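Local coordinates for protein eukaryotic translation initiation factor 2A (PDB 3WJ9) that probably directs methionyl-tRNAi to 40S ribosomal subunits in a codon-dependent manner early in the translation of a small number of mRNAs, at residues F329-D337 against T349-C359; F361-T370 against S382-M393. One frame throughout, in Å; residues are numbered along the deposited sequence.

Interaction 1 (F329-D337 against T349-C359)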
ATOM      1  N   PHE A 329       4.557 -10.884 -13.084  1.00 51.80           N
ATOM      2  CA  PHE A 329       5.146 -11.408 -11.855  1.00 41.74           C
ATOM      3  C   PHE A 329       4.460 -12.696 -11.400  1.00 68.86           C
ATOM      4  O   PHE A 329       3.424 -13.083 -11.938  1.00 67.80           O
ATOM      5  CB  PHE A 329       5.069 -10.369 -10.731  1.00 51.66           C
ATOM      6  CG  PHE A 329       5.768  -9.070 -11.037  1.00 49.18           C
ATOM      7  CD1 PHE A 329       6.851  -9.023 -11.902  1.00 63.62           C
ATOM      8  CD2 PHE A 329       5.347  -7.897 -10.435  1.00 47.08           C
ATOM      9  CE1 PHE A 329       7.489  -7.825 -12.169  1.00 54.50           C
ATOM     10  CE2 PHE A 329       5.978  -6.698 -10.697  1.00 48.74           C
ATOM     11  CZ  PHE A 329       7.050  -6.660 -11.564  1.00 45.69           C
ATOM     12  N   GLY A 330       5.040 -13.346 -10.394  1.00 82.70           N
ATOM     13  CA  GLY A 330       4.461 -14.549  -9.819  1.00 92.28           C
ATOM     14  C   GLY A 330       4.882 -15.820 -10.526  1.00 80.63           C
ATOM     15  O   GLY A 330       4.390 -16.905 -10.223  1.00 75.93           O
ATOM     16  N   ASN A 331       5.808 -15.679 -11.467  1.00 60.81           N
ATOM     17  CA  ASN A 331       6.242 -16.792 -12.299  1.00 67.70           C
ATOM     18  C   ASN A 331       7.564 -16.484 -12.989  1.00 64.54           C
ATOM     19  O   ASN A 331       8.074 -15.369 -12.889  1.00 72.86           O
ATOM     20  CB  ASN A 331       5.170 -17.115 -13.338  1.00 66.63           C
ATOM     21  CG  ASN A 331       4.711 -15.885 -14.091  1.00 62.12           C
ATOM     22  OD1 ASN A 331       5.485 -15.264 -14.820  1.00 65.79           O
ATOM     23  ND2 ASN A 331       3.448 -15.519 -13.912  1.00 44.23           N
ATOM     24  N   LEU A 332       8.112 -17.467 -13.692  1.00 49.76           N
ATOM     25  CA  LEU A 332       9.356 -17.267 -14.428  1.00 57.29           C
ATOM     26  C   LEU A 332       9.098 -16.459 -15.697  1.00 61.13           C
ATOM     27  O   LEU A 332       7.949 -16.157 -16.022  1.00 54.16           O
ATOM     28  CB  LEU A 332      10.008 -18.606 -14.777  1.00 71.39           C
ATOM     29  CG  LEU A 332      10.795 -19.320 -13.674  1.00 71.48           C
ATOM     30  CD1 LEU A 332       9.875 -19.954 -12.635  1.00 76.75           C
ATOM     31  CD2 LEU A 332      11.721 -20.362 -14.266  1.00 56.25           C
ATOM     32  N   GLN A 333      10.173 -16.116 -16.401  1.00 71.64           N
ATOM     33  CA  GLN A 333      10.095 -15.354 -17.647  1.00 69.10           C
ATOM     34  C   GLN A 333       9.324 -14.050 -17.469  1.00 64.36           C
ATOM     35  O   GLN A 333       8.484 -13.695 -18.296  1.00 73.64           O
ATOM     36  CB  GLN A 333       9.451 -16.200 -18.751  1.00 79.66           C
ATOM     37  CG  GLN A 333      10.236 -17.449 -19.112  1.00 84.51           C
ATOM     38  CD  GLN A 333       9.513 -18.726 -18.736  1.00 67.52           C
ATOM     39  OE1 GLN A 333       8.284 -18.786 -18.750  1.00 66.24           O
ATOM     40  NE2 GLN A 333      10.275 -19.756 -18.391  1.00 45.23           N
ATOM     41  N   GLY A 334       9.616 -13.341 -16.384  1.00 60.87           N
ATOM     42  CA  GLY A 334       8.919 -12.108 -16.075  1.00 62.56           C
ATOM     43  C   GLY A 334       9.569 -10.883 -16.685  1.00 55.66           C
ATOM     44  O   GLY A 334      10.520 -10.335 -16.134  1.00 59.77           O
ATOM     45  N   SER A 335       9.051 -10.451 -17.828  1.00 45.35           N
ATOM     46  CA  SER A 335       9.584  -9.278 -18.511  1.00 46.01           C
ATOM     47  C   SER A 335       8.957  -7.993 -17.982  1.00 45.59           C
ATOM     48  O   SER A 335       8.028  -8.032 -17.176  1.00 49.17           O
ATOM     49  CB  SER A 335       9.361  -9.389 -20.020  1.00 47.13           C
ATOM     50  OG  SER A 335      10.031 -10.519 -20.550  1.00 63.85           O
ATOM     51  N   ILE A 336       9.481  -6.857 -18.434  1.00 48.90           N
ATOM     52  CA  ILE A 336       8.957  -5.550 -18.045  1.00 38.71           C
ATOM     53  C   ILE A 336       8.954  -4.591 -19.234  1.00 33.13           C
ATOM     54  O   ILE A 336       9.955  -4.464 -19.941  1.00 54.06           O
ATOM     55  CB  ILE A 336       9.779  -4.919 -16.894  1.00 36.44           C
ATOM     56  CG1 ILE A 336       9.669  -5.754 -15.616  1.00 39.18           C
ATOM     57  CG2 ILE A 336       9.320  -3.492 -16.624  1.00 41.10           C
ATOM     58  CD1 ILE A 336      10.405  -5.162 -14.435  1.00 31.44           C
ATOM     59  N   ASP A 337       7.823  -3.925 -19.454  1.00 33.29           N
ATOM     60  CA  ASP A 337       7.712  -2.909 -20.494  1.00 40.24           C
ATOM     61  C   ASP A 337       7.367  -1.559 -19.875  1.00 44.32           C
ATOM     62  O   ASP A 337       6.645  -1.494 -18.881  1.00 41.91           O
ATOM     63  CB  ASP A 337       6.654  -3.304 -21.528  1.00 48.30           C
ATOM     64  CG  ASP A 337       7.040  -4.538 -22.316  1.00 59.98           C
ATOM     65  OD1 ASP A 337       8.239  -4.880 -22.330  1.00 65.49           O
ATOM     66  OD2 ASP A 337       6.145  -5.163 -22.925  1.00 59.60           O
ATOM     67  N   THR A 349      11.333   1.141 -23.500  1.00 47.89           N
ATOM     68  CA  THR A 349      12.154   0.178 -22.786  1.00 48.48           C
ATOM     69  C   THR A 349      11.455  -1.165 -22.599  1.00 47.68           C
ATOM     70  O   THR A 349      10.284  -1.226 -22.224  1.00 57.91           O
ATOM     71  CB  THR A 349      12.561   0.730 -21.401  1.00 55.68           C
ATOM     72  OG1 THR A 349      13.342   1.919 -21.567  1.00 69.54           O
ATOM     73  CG2 THR A 349      13.376  -0.291 -20.628  1.00 55.18           C
ATOM     74  N   THR A 350      12.186  -2.237 -22.887  1.00 60.56           N
ATOM     75  CA  THR A 350      11.771  -3.583 -22.523  1.00 46.21           C
ATOM     76  C   THR A 350      12.920  -4.270 -21.798  1.00 51.95           C
ATOM     77  O   THR A 350      14.000  -4.444 -22.360  1.00 63.54           O
ATOM     78  CB  THR A 350      11.361  -4.423 -23.748  1.00 51.48           C
ATOM     79  OG1 THR A 350      10.166  -3.887 -24.326  1.00 66.45           O
ATOM     80  CG2 THR A 350      11.112  -5.871 -23.340  1.00 40.68           C
ATOM     81  N   VAL A 351      12.692  -4.632 -20.540  1.00 51.32           N
ATOM     82  CA  VAL A 351      13.665  -5.411 -19.783  1.00 46.47           C
ATOM     83  C   VAL A 351      12.994  -6.658 -19.238  1.00 39.27           C
ATOM     84  O   VAL A 351      11.770  -6.719 -19.136  1.00 56.18           O
ATOM     85  CB  VAL A 351      14.281  -4.614 -18.611  1.00 50.21           C
ATOM     86  CG1 VAL A 351      14.749  -3.247 -19.076  1.00 55.40           C
ATOM     87  CG2 VAL A 351      13.289  -4.477 -17.466  1.00 44.38           C
ATOM     88  N   GLU A 352      13.792  -7.660 -18.894  1.00 40.95           N
ATOM     89  CA  GLU A 352      13.239  -8.834 -18.244  1.00 49.97           C
ATOM     90  C   GLU A 352      13.807  -8.980 -16.846  1.00 49.18           C
ATOM     91  O   GLU A 352      14.992  -8.748 -16.610  1.00 37.24           O
ATOM     92  CB  GLU A 352      13.505 -10.101 -19.056  1.00 68.24           C
ATOM     93  CG  GLU A 352      12.797 -11.324 -18.490  1.00 75.81           C
ATOM     94  CD  GLU A 352      13.090 -12.592 -19.260  1.00 75.12           C
ATOM     95  OE1 GLU A 352      13.799 -12.517 -20.283  1.00 91.96           O
ATOM     96  OE2 GLU A 352      12.603 -13.665 -18.844  1.00 61.55           O
ATOM     97  N   ALA A 353      12.937  -9.347 -15.916  1.00 52.24           N
ATOM     98  CA  ALA A 353      13.346  -9.674 -14.564  1.00 53.31           C
ATOM     99  C   ALA A 353      12.611 -10.936 -14.146  1.00 52.13           C
ATOM    100  O   ALA A 353      11.574 -10.877 -13.486  1.00 60.38           O
ATOM    101  CB  ALA A 353      13.053  -8.528 -13.613  1.00 57.06           C
ATOM    102  N   ALA A 354      13.140 -12.074 -14.580  1.00 48.24           N
ATOM    103  CA  ALA A 354      12.559 -13.371 -14.265  1.00 52.26           C
ATOM    104  C   ALA A 354      12.421 -13.540 -12.761  1.00 50.07           C
ATOM    105  O   ALA A 354      13.300 -13.126 -12.003  1.00 56.66           O
ATOM    106  CB  ALA A 354      13.408 -14.485 -14.850  1.00 66.84           C
ATOM    107  N   ASN A 355      11.299 -14.123 -12.344  1.00 59.48           N
ATOM    108  CA  ASN A 355      11.033 -14.405 -10.938  1.00 59.49           C
ATOM    109  C   ASN A 355      10.964 -13.153 -10.064  1.00 61.65           C
ATOM    110  O   ASN A 355      11.032 -13.244  -8.839  1.00 72.87           O
ATOM    111  CB  ASN A 355      12.095 -15.360 -10.389  1.00 57.77           C
ATOM    112  CG  ASN A 355      12.038 -16.728 -11.036  1.00 67.73           C
ATOM    113  OD1 ASN A 355      10.968 -17.321 -11.160  1.00 76.45           O
ATOM    114  ND2 ASN A 355      13.191 -17.233 -11.459  1.00 63.93           N
ATOM    115  N   CYS A 356      10.824 -11.989 -10.693  1.00 53.31           N
ATOM    116  CA  CYS A 356      10.710 -10.738  -9.953  1.00 48.60           C
ATOM    117  C   CYS A 356       9.427 -10.723  -9.130  1.00 47.29           C
ATOM    118  O   CYS A 356       8.338 -10.967  -9.651  1.00 51.58           O
ATOM    119  CB  CYS A 356      10.745  -9.540 -10.902  1.00 57.61           C
ATOM    120  SG  CYS A 356      10.487  -7.940 -10.117  1.00 61.04           S
ATOM    121  N   THR A 357       9.566 -10.440  -7.839  1.00 41.75           N
ATOM    122  CA  THR A 357       8.434 -10.458  -6.923  1.00 40.81           C
ATOM    123  C   THR A 357       8.106  -9.056  -6.426  1.00 47.66           C
ATOM    124  O   THR A 357       7.150  -8.860  -5.676  1.00 50.85           O
ATOM    125  CB  THR A 357       8.708 -11.363  -5.711  1.00 40.89           C
ATOM    126  OG1 THR A 357       9.674 -10.741  -4.855  1.00 45.41           O
ATOM    127  CG2 THR A 357       9.231 -12.720  -6.166  1.00 52.86           C
ATOM    128  N   TYR A 358       8.909  -8.086  -6.846  1.00 48.47           N
ATOM    129  CA  TYR A 358       8.722  -6.703  -6.426  1.00 29.86           C
ATOM    130  C   TYR A 358       9.376  -5.732  -7.406  1.00 35.51           C
ATOM    131  O   TYR A 358      10.522  -5.927  -7.808  1.00 37.07           O
ATOM    132  CB  TYR A 358       9.288  -6.491  -5.020  1.00 39.67           C
ATOM    133  CG  TYR A 358       9.169  -5.069  -4.538  1.00 52.84           C
ATOM    134  CD1 TYR A 358       8.018  -4.629  -3.901  1.00 49.28           C
ATOM    135  CD2 TYR A 358      10.204  -4.163  -4.724  1.00 41.94           C
ATOM    136  CE1 TYR A 358       7.902  -3.328  -3.463  1.00 45.27           C
ATOM    137  CE2 TYR A 358      10.096  -2.863  -4.293  1.00 38.82           C
ATOM    138  CZ  TYR A 358       8.945  -2.451  -3.661  1.00 38.72           C
ATOM    139  OH  TYR A 358       8.839  -1.154  -3.227  1.00 62.98           O
ATOM    140  N   CYS A 359       8.645  -4.683  -7.780  1.00 38.06           N
ATOM    141  CA  CYS A 359       9.159  -3.671  -8.698  1.00 29.14           C
ATOM    142  C   CYS A 359       8.598  -2.294  -8.343  1.00 40.82           C
ATOM    143  O   CYS A 359       7.447  -2.177  -7.920  1.00 58.17           O
ATOM    144  CB  CYS A 359       8.817  -4.039 -10.143  1.00 24.60           C
ATOM    145  SG  CYS A 359       9.278  -2.803 -11.374  1.00 48.87           S
TER
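The Phe-329 ring lies against Cys-356 and Cys-359, where one blade of the N-terminal beta-propeller part of the protein passes into the next. Its CE1 side meets Cys-356 SG, which sits 4.2 Å from the ring centroid and obliquely to it. The far end, CZ, touches Cys-359 CB at 3.5 Å. With chi1 at 176° the Cys-356 sulfur points away from its backbone N and comes up beside the ring. An alanine in place of Phe-329 would remove the ring and would probably leave a gap beside both cysteines.

Strands 335-337 and 349-352 pair antiparallel. Ile-336 and Val-351 form a hydrogen-bonded pair; Val-351 N bonds to Ile-336 O at 2.8 Å. Their side chains lie alongside each other and point the same way, with Ile-336 CB 3.6 Å from Val-351 CG2. Ile-336 CD1 goes on to Cys-359 SG at 4.0 Å. On the other face of the sheet Asp-337 and Thr-350 also run side by side. Thr-350 OG1 donates to Asp-337 OD1 at 2.9 Å, from above the carboxylate plane. Asp-337 OD2 forms a salt bridge with Arg-312, and Lys-347 NZ bonds to the same Thr-350 hydroxyl.

Past the strand, Ala-353 N bonds to Gly-334 O. A type II turn from Ala-353 to Cys-356 then leads towards strand 358-361. Beside it Leu-332 and Asn-355 point the same way, with Leu-332 CD1 3.2 Å from Asn-355 OD1. The largely buried apolar and sulfur patch thus joins two blades by packing; the Asp-337 carboxylate, gripped at both oxygens, probably keeps one orientation.

Interaction 2 (F361-T370 against S382-M393); sequences FSPDSQFLLT and SIKIWHITGAPM
This contact is the central antiparallel hairpin of a four-stranded propeller blade, within the repeat WD 4. Trp-386 and Thr-370 carry one face of it. Trp-386 NE1 donates to Thr-370 OG1 at 2.7 Å. The bond is nearly straight (169°) and lies in the indole plane, so it fixes the rotation of the ring. Thr-370 has chi1 62°, which sets OG1 between its backbone N and carbonyl carbon and turns it to the indole edge. Leu-368 O also lies at that edge, 3.1 Å from Trp-386 CD1. Lys-384 CE covers one indole face, toward the rim.

Strands 367-370 and 382-387 are the second and third of the blade. Thr-370 and Lys-384 form a hydrogen-bonded pair, with Thr-370 N to Lys-384 O at 2.8 Å. On the opposite face of the sheet Leu-369 CG meets Ile-385 CG1 at 4.3 Å, and Trp-406 of strand 401-406 packs on Leu-369.

At the other end of the hairpin, selenomethionine Met-393 lies across Phe-367. Its SE stands over the ring face, 3.9 Å from the centroid. Ile-388 CD1 reaches the edge of the Phe-361 ring, 3.5 Å from CE2.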
ATOM      1  N   PHE A 361       9.228   2.242  -9.147  1.00 27.94           N
ATOM      2  CA  PHE A 361       9.930   3.424  -9.626  1.00 38.06           C
ATOM      3  C   PHE A 361      10.638   4.130  -8.478  1.00 36.96           C
ATOM      4  O   PHE A 361      10.176   4.091  -7.337  1.00 47.68           O
ATOM      5  CB  PHE A 361       8.959   4.397 -10.296  1.00 37.96           C
ATOM      6  CG  PHE A 361       8.491   3.965 -11.653  1.00 36.00           C
ATOM      7  CD1 PHE A 361       7.415   3.103 -11.791  1.00 49.49           C
ATOM      8  CD2 PHE A 361       9.113   4.443 -12.794  1.00 41.16           C
ATOM      9  CE1 PHE A 361       6.979   2.715 -13.045  1.00 45.56           C
ATOM     10  CE2 PHE A 361       8.684   4.061 -14.048  1.00 40.27           C
ATOM     11  CZ  PHE A 361       7.615   3.194 -14.175  1.00 34.81           C
ATOM     12  N   SER A 362      11.759   4.771  -8.784  1.00 47.13           N
ATOM     13  CA  SER A 362      12.383   5.688  -7.843  1.00 36.82           C
ATOM     14  C   SER A 362      11.455   6.889  -7.697  1.00 34.40           C
ATOM     15  O   SER A 362      10.677   7.173  -8.608  1.00 32.60           O
ATOM     16  CB  SER A 362      13.769   6.114  -8.328  1.00 34.68           C
ATOM     17  OG  SER A 362      13.682   6.821  -9.553  1.00 43.06           O
ATOM     18  N   PRO A 363      11.515   7.582  -6.547  1.00 36.21           N
ATOM     19  CA  PRO A 363      10.707   8.779  -6.284  1.00 30.13           C
ATOM     20  C   PRO A 363      10.645   9.765  -7.452  1.00 45.08           C
ATOM     21  O   PRO A 363       9.596  10.361  -7.694  1.00 36.86           O
ATOM     22  CB  PRO A 363      11.420   9.410  -5.088  1.00 32.20           C
ATOM     23  CG  PRO A 363      11.948   8.243  -4.339  1.00 36.71           C
ATOM     24  CD  PRO A 363      12.319   7.204  -5.370  1.00 30.61           C
ATOM     25  N   ASP A 364      11.751   9.918  -8.174  1.00 45.06           N
ATOM     26  CA  ASP A 364      11.822  10.884  -9.264  1.00 36.55           C
ATOM     27  C   ASP A 364      11.433  10.276 -10.610  1.00 44.31           C
ATOM     28  O   ASP A 364      11.599  10.911 -11.653  1.00 52.72           O
ATOM     29  CB  ASP A 364      13.228  11.483  -9.344  1.00 43.01           C
ATOM     30  CG  ASP A 364      14.286  10.447  -9.670  1.00 51.31           C
ATOM     31  OD1 ASP A 364      14.097   9.268  -9.312  1.00 53.18           O
ATOM     32  OD2 ASP A 364      15.312  10.816 -10.281  1.00 58.81           O
ATOM     33  N   SER A 365      10.930   9.043 -10.572  1.00 51.66           N
ATOM     34  CA  SER A 365      10.440   8.334 -11.759  1.00 34.90           C
ATOM     35  C   SER A 365      11.514   8.092 -12.818  1.00 41.25           C
ATOM     36  O   SER A 365      11.200   7.730 -13.952  1.00 46.30           O
ATOM     37  CB  SER A 365       9.276   9.099 -12.400  1.00 39.64           C
ATOM     38  OG  SER A 365       8.350   9.545 -11.427  1.00 53.14           O
ATOM     39  N   GLN A 366      12.776   8.286 -12.453  1.00 44.30           N
ATOM     40  CA  GLN A 366      13.857   8.154 -13.420  1.00 42.76           C
ATOM     41  C   GLN A 366      14.518   6.788 -13.361  1.00 47.67           C
ATOM     42  O   GLN A 366      15.073   6.317 -14.352  1.00 46.08           O
ATOM     43  CB  GLN A 366      14.902   9.247 -13.206  1.00 41.40           C
ATOM     44  CG  GLN A 366      14.341  10.648 -13.347  1.00 47.51           C
ATOM     45  CD  GLN A 366      13.514  10.810 -14.608  1.00 44.34           C
ATOM     46  OE1 GLN A 366      13.926  10.400 -15.693  1.00 51.52           O
ATOM     47  NE2 GLN A 366      12.334  11.401 -14.467  1.00 52.53           N
ATOM     48  N   PHE A 367      14.464   6.150 -12.199  1.00 42.89           N
ATOM     49  CA  PHE A 367      15.071   4.836 -12.055  1.00 32.61           C
ATOM     50  C   PHE A 367      14.007   3.778 -11.793  1.00 33.45           C
ATOM     51  O   PHE A 367      12.823   4.092 -11.657  1.00 42.27           O
ATOM     52  CB  PHE A 367      16.110   4.840 -10.932  1.00 42.56           C
ATOM     53  CG  PHE A 367      17.141   5.932 -11.056  1.00 48.83           C
ATOM     54  CD1 PHE A 367      17.552   6.390 -12.299  1.00 52.55           C
ATOM     55  CD2 PHE A 367      17.704   6.495  -9.925  1.00 60.42           C
ATOM     56  CE1 PHE A 367      18.503   7.386 -12.409  1.00 59.89           C
ATOM     57  CE2 PHE A 367      18.653   7.492 -10.029  1.00 74.92           C
ATOM     58  CZ  PHE A 367      19.053   7.938 -11.270  1.00 85.17           C
ATOM     59  N   LEU A 368      14.437   2.523 -11.731  1.00 36.58           N
ATOM     60  CA  LEU A 368      13.519   1.418 -11.518  1.00 29.90           C
ATOM     61  C   LEU A 368      14.197   0.318 -10.718  1.00 34.03           C
ATOM     62  O   LEU A 368      15.270  -0.155 -11.087  1.00 52.09           O
ATOM     63  CB  LEU A 368      13.017   0.873 -12.857  1.00 27.59           C
ATOM     64  CG  LEU A 368      11.970  -0.237 -12.793  1.00 43.47           C
ATOM     65  CD1 LEU A 368      10.709   0.292 -12.134  1.00 62.79           C
ATOM     66  CD2 LEU A 368      11.663  -0.766 -14.185  1.00 47.41           C
ATOM     67  N   LEU A 369      13.572  -0.082  -9.616  1.00 31.66           N
ATOM     68  CA  LEU A 369      14.102  -1.161  -8.793  1.00 28.94           C
ATOM     69  C   LEU A 369      13.332  -2.445  -9.075  1.00 28.77           C
ATOM     70  O   LEU A 369      12.115  -2.420  -9.258  1.00 46.42           O
ATOM     71  CB  LEU A 369      14.024  -0.796  -7.304  1.00 39.28           C
ATOM     72  CG  LEU A 369      14.791  -1.636  -6.273  1.00 35.53           C
ATOM     73  CD1 LEU A 369      15.082  -0.807  -5.032  1.00 36.50           C
ATOM     74  CD2 LEU A 369      14.032  -2.897  -5.884  1.00 38.11           C
ATOM     75  N   THR A 370      14.050  -3.561  -9.137  1.00 35.23           N
ATOM     76  CA  THR A 370      13.422  -4.874  -9.194  1.00 26.00           C
ATOM     77  C   THR A 370      14.111  -5.783  -8.187  1.00 33.61           C
ATOM     78  O   THR A 370      15.287  -5.596  -7.879  1.00 40.98           O
ATOM     79  CB  THR A 370      13.492  -5.504 -10.604  1.00 26.85           C
ATOM     80  OG1 THR A 370      14.858  -5.706 -10.983  1.00 39.96           O
ATOM     81  CG2 THR A 370      12.803  -4.619 -11.634  1.00 20.47           C
ATOM     82  N   SER A 382      17.766 -11.392  -5.216  1.00 35.07           N
ATOM     83  CA  SER A 382      18.654 -10.330  -5.676  1.00 27.14           C
ATOM     84  C   SER A 382      18.022  -8.939  -5.664  1.00 25.75           C
ATOM     85  O   SER A 382      16.824  -8.783  -5.417  1.00 37.34           O
ATOM     86  CB  SER A 382      19.146 -10.646  -7.090  1.00 40.22           C
ATOM     87  OG  SER A 382      18.078 -10.591  -8.020  1.00 44.05           O
ATOM     88  N   ILE A 383      18.853  -7.931  -5.923  1.00 31.81           N
ATOM     89  CA  ILE A 383      18.403  -6.558  -6.130  1.00 24.34           C
ATOM     90  C   ILE A 383      19.009  -6.017  -7.420  1.00 29.04           C
ATOM     91  O   ILE A 383      20.196  -6.212  -7.680  1.00 34.68           O
ATOM     92  CB  ILE A 383      18.800  -5.624  -4.965  1.00 32.17           C
ATOM     93  CG1 ILE A 383      18.129  -6.053  -3.663  1.00 39.02           C
ATOM     94  CG2 ILE A 383      18.420  -4.183  -5.277  1.00 28.13           C
ATOM     95  CD1 ILE A 383      18.490  -5.177  -2.481  1.00 36.09           C
ATOM     96  N   LYS A 384      18.199  -5.341  -8.227  1.00 24.85           N
ATOM     97  CA  LYS A 384      18.709  -4.683  -9.425  1.00 22.70           C
ATOM     98  C   LYS A 384      18.017  -3.341  -9.647  1.00 30.46           C
ATOM     99  O   LYS A 384      16.790  -3.268  -9.701  1.00 39.33           O
ATOM    100  CB  LYS A 384      18.534  -5.579 -10.652  1.00 32.02           C
ATOM    101  CG  LYS A 384      19.150  -5.018 -11.917  1.00 33.10           C
ATOM    102  CD  LYS A 384      19.335  -6.105 -12.958  1.00 45.38           C
ATOM    103  CE  LYS A 384      19.942  -5.556 -14.234  1.00 60.37           C
ATOM    104  NZ  LYS A 384      20.007  -6.593 -15.298  1.00 45.58           N
ATOM    105  N   ILE A 385      18.813  -2.283  -9.766  1.00 27.75           N
ATOM    106  CA  ILE A 385      18.289  -0.951 -10.058  1.00 31.49           C
ATOM    107  C   ILE A 385      18.536  -0.617 -11.528  1.00 31.18           C
ATOM    108  O   ILE A 385      19.652  -0.765 -12.024  1.00 43.18           O
ATOM    109  CB  ILE A 385      18.927   0.138  -9.159  1.00 25.39           C
ATOM    110  CG1 ILE A 385      18.485  -0.027  -7.702  1.00 28.50           C
ATOM    111  CG2 ILE A 385      18.545   1.524  -9.641  1.00 38.86           C
ATOM    112  CD1 ILE A 385      19.345  -0.968  -6.888  1.00 31.56           C
ATOM    113  N   TRP A 386      17.491  -0.174 -12.221  1.00 35.74           N
ATOM    114  CA  TRP A 386      17.568   0.093 -13.655  1.00 32.80           C
ATOM    115  C   TRP A 386      17.356   1.566 -13.959  1.00 30.22           C
ATOM    116  O   TRP A 386      16.651   2.256 -13.225  1.00 40.26           O
ATOM    117  CB  TRP A 386      16.514  -0.709 -14.429  1.00 37.30           C
ATOM    118  CG  TRP A 386      16.331  -2.138 -14.018  1.00 27.36           C
ATOM    119  CD1 TRP A 386      15.855  -2.597 -12.824  1.00 29.45           C
ATOM    120  CD2 TRP A 386      16.571  -3.296 -14.825  1.00 50.18           C
ATOM    121  NE1 TRP A 386      15.811  -3.969 -12.829  1.00 42.12           N
ATOM    122  CE2 TRP A 386      16.243  -4.424 -14.048  1.00 52.29           C
ATOM    123  CE3 TRP A 386      17.044  -3.492 -16.127  1.00 55.60           C
ATOM    124  CZ2 TRP A 386      16.366  -5.724 -14.529  1.00 62.86           C
ATOM    125  CZ3 TRP A 386      17.171  -4.783 -16.600  1.00 51.49           C
ATOM    126  CH2 TRP A 386      16.834  -5.883 -15.803  1.00 63.78           C
ATOM    127  N   HIS A 387      17.944   2.049 -15.048  1.00 37.03           N
ATOM    128  CA  HIS A 387      17.560   3.352 -15.572  1.00 35.14           C
ATOM    129  C   HIS A 387      16.192   3.239 -16.225  1.00 43.58           C
ATOM    130  O   HIS A 387      15.690   2.137 -16.434  1.00 42.07           O
ATOM    131  CB  HIS A 387      18.583   3.875 -16.578  1.00 49.55           C
ATOM    132  CG  HIS A 387      19.906   4.216 -15.970  1.00 48.20           C
ATOM    133  ND1 HIS A 387      20.876   3.269 -15.718  1.00 61.07           N
ATOM    134  CD2 HIS A 387      20.414   5.397 -15.547  1.00 47.07           C
ATOM    135  CE1 HIS A 387      21.928   3.855 -15.177  1.00 56.64           C
ATOM    136  NE2 HIS A 387      21.674   5.145 -15.062  1.00 63.79           N
ATOM    137  N   ILE A 388      15.588   4.375 -16.556  1.00 47.43           N
ATOM    138  CA  ILE A 388      14.300   4.364 -17.238  1.00 45.20           C
ATOM    139  C   ILE A 388      14.509   4.033 -18.713  1.00 60.32           C
ATOM    140  O   ILE A 388      13.557   3.761 -19.447  1.00 62.04           O
ATOM    141  CB  ILE A 388      13.565   5.715 -17.097  1.00 45.14           C
ATOM    142  CG1 ILE A 388      12.053   5.517 -17.220  1.00 53.31           C
ATOM    143  CG2 ILE A 388      14.090   6.729 -18.106  1.00 64.54           C
ATOM    144  CD1 ILE A 388      11.473   4.649 -16.132  1.00 47.17           C
ATOM    145  N   THR A 389      15.770   4.047 -19.132  1.00 61.32           N
ATOM    146  CA  THR A 389      16.137   3.746 -20.508  1.00 52.83           C
ATOM    147  C   THR A 389      16.338   2.247 -20.713  1.00 59.49           C
ATOM    148  O   THR A 389      16.028   1.712 -21.773  1.00 58.14           O
ATOM    149  CB  THR A 389      17.423   4.486 -20.924  1.00 59.08           C
ATOM    150  OG1 THR A 389      18.550   3.906 -20.254  1.00 54.51           O
ATOM    151  CG2 THR A 389      17.327   5.962 -20.565  1.00 57.21           C
ATOM    152  N   GLY A 390      16.860   1.573 -19.692  1.00 48.12           N
ATOM    153  CA  GLY A 390      17.122   0.148 -19.772  1.00 34.14           C
ATOM    154  C   GLY A 390      18.486  -0.216 -19.218  1.00 38.84           C
ATOM    155  O   GLY A 390      18.738  -1.369 -18.864  1.00 46.96           O
ATOM    156  N   ALA A 391      19.368   0.775 -19.145  1.00 47.76           N
ATOM    157  CA  ALA A 391      20.708   0.574 -18.613  1.00 50.51           C
ATOM    158  C   ALA A 391      20.675   0.288 -17.119  1.00 49.93           C
ATOM    159  O   ALA A 391      20.154   1.085 -16.343  1.00 53.28           O
ATOM    160  CB  ALA A 391      21.576   1.791 -18.898  1.00 53.66           C
ATOM    161  N   PRO A 392      21.244  -0.854 -16.710  1.00 48.49           N
ATOM    162  CA  PRO A 392      21.348  -1.160 -15.283  1.00 43.61           C
ATOM    163  C   PRO A 392      22.311  -0.186 -14.617  1.00 52.37           C
ATOM    164  O   PRO A 392      23.053   0.490 -15.326  1.00 65.71           O
ATOM    165  CB  PRO A 392      21.893  -2.589 -15.270  1.00 44.20           C
ATOM    166  CG  PRO A 392      22.697  -2.677 -16.528  1.00 44.46           C
ATOM    167  CD  PRO A 392      21.959  -1.840 -17.542  1.00 48.83           C
HETATM  168  N   MSE A 393      22.185   0.004 -13.305  1.00 42.06           N
HETATM  169  CA  MSE A 393      23.147   0.793 -12.544  1.00 56.35           C
HETATM  170  C   MSE A 393      23.648   0.065 -11.323  1.00 39.72           C
HETATM  171  O   MSE A 393      24.602   0.533 -10.668  1.00 54.31           O
HETATM  172  CB  MSE A 393      22.562   2.144 -12.145  1.00 55.32           C
HETATM  173  CG  MSE A 393      21.052   2.093 -11.963  1.00 67.79           C
HETATM  174 SE   MSE A 393      20.436   3.878 -11.408  1.00118.21          SE
HETATM  175  CE  MSE A 393      19.353   4.304 -12.995  1.00 50.99           C
TER

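How the interactions relate
Interaction 1 joins the last two strands of one blade and runs on into the first strand of the next. Interaction 2 lies in that next blade and pairs its second and third strands. The two centres are about 13 Å apart. Strands 358-361 and 367-372 are neighbours in one sheet, so the end of interaction 1 lies in the blade of interaction 2. They also touch directly. Thr-349 OG1 probably bonds to Thr-389 O at 2.7 Å and to Ile-388 O at 2.8 Å. Cys-359 SG packs on Leu-368 CD1 at 3.5 Å. Trp-386 CH2 lies 3.5 Å from Glu-352 O. The indole and the loop at 388-389 therefore rest on the outermost strand of the preceding blade.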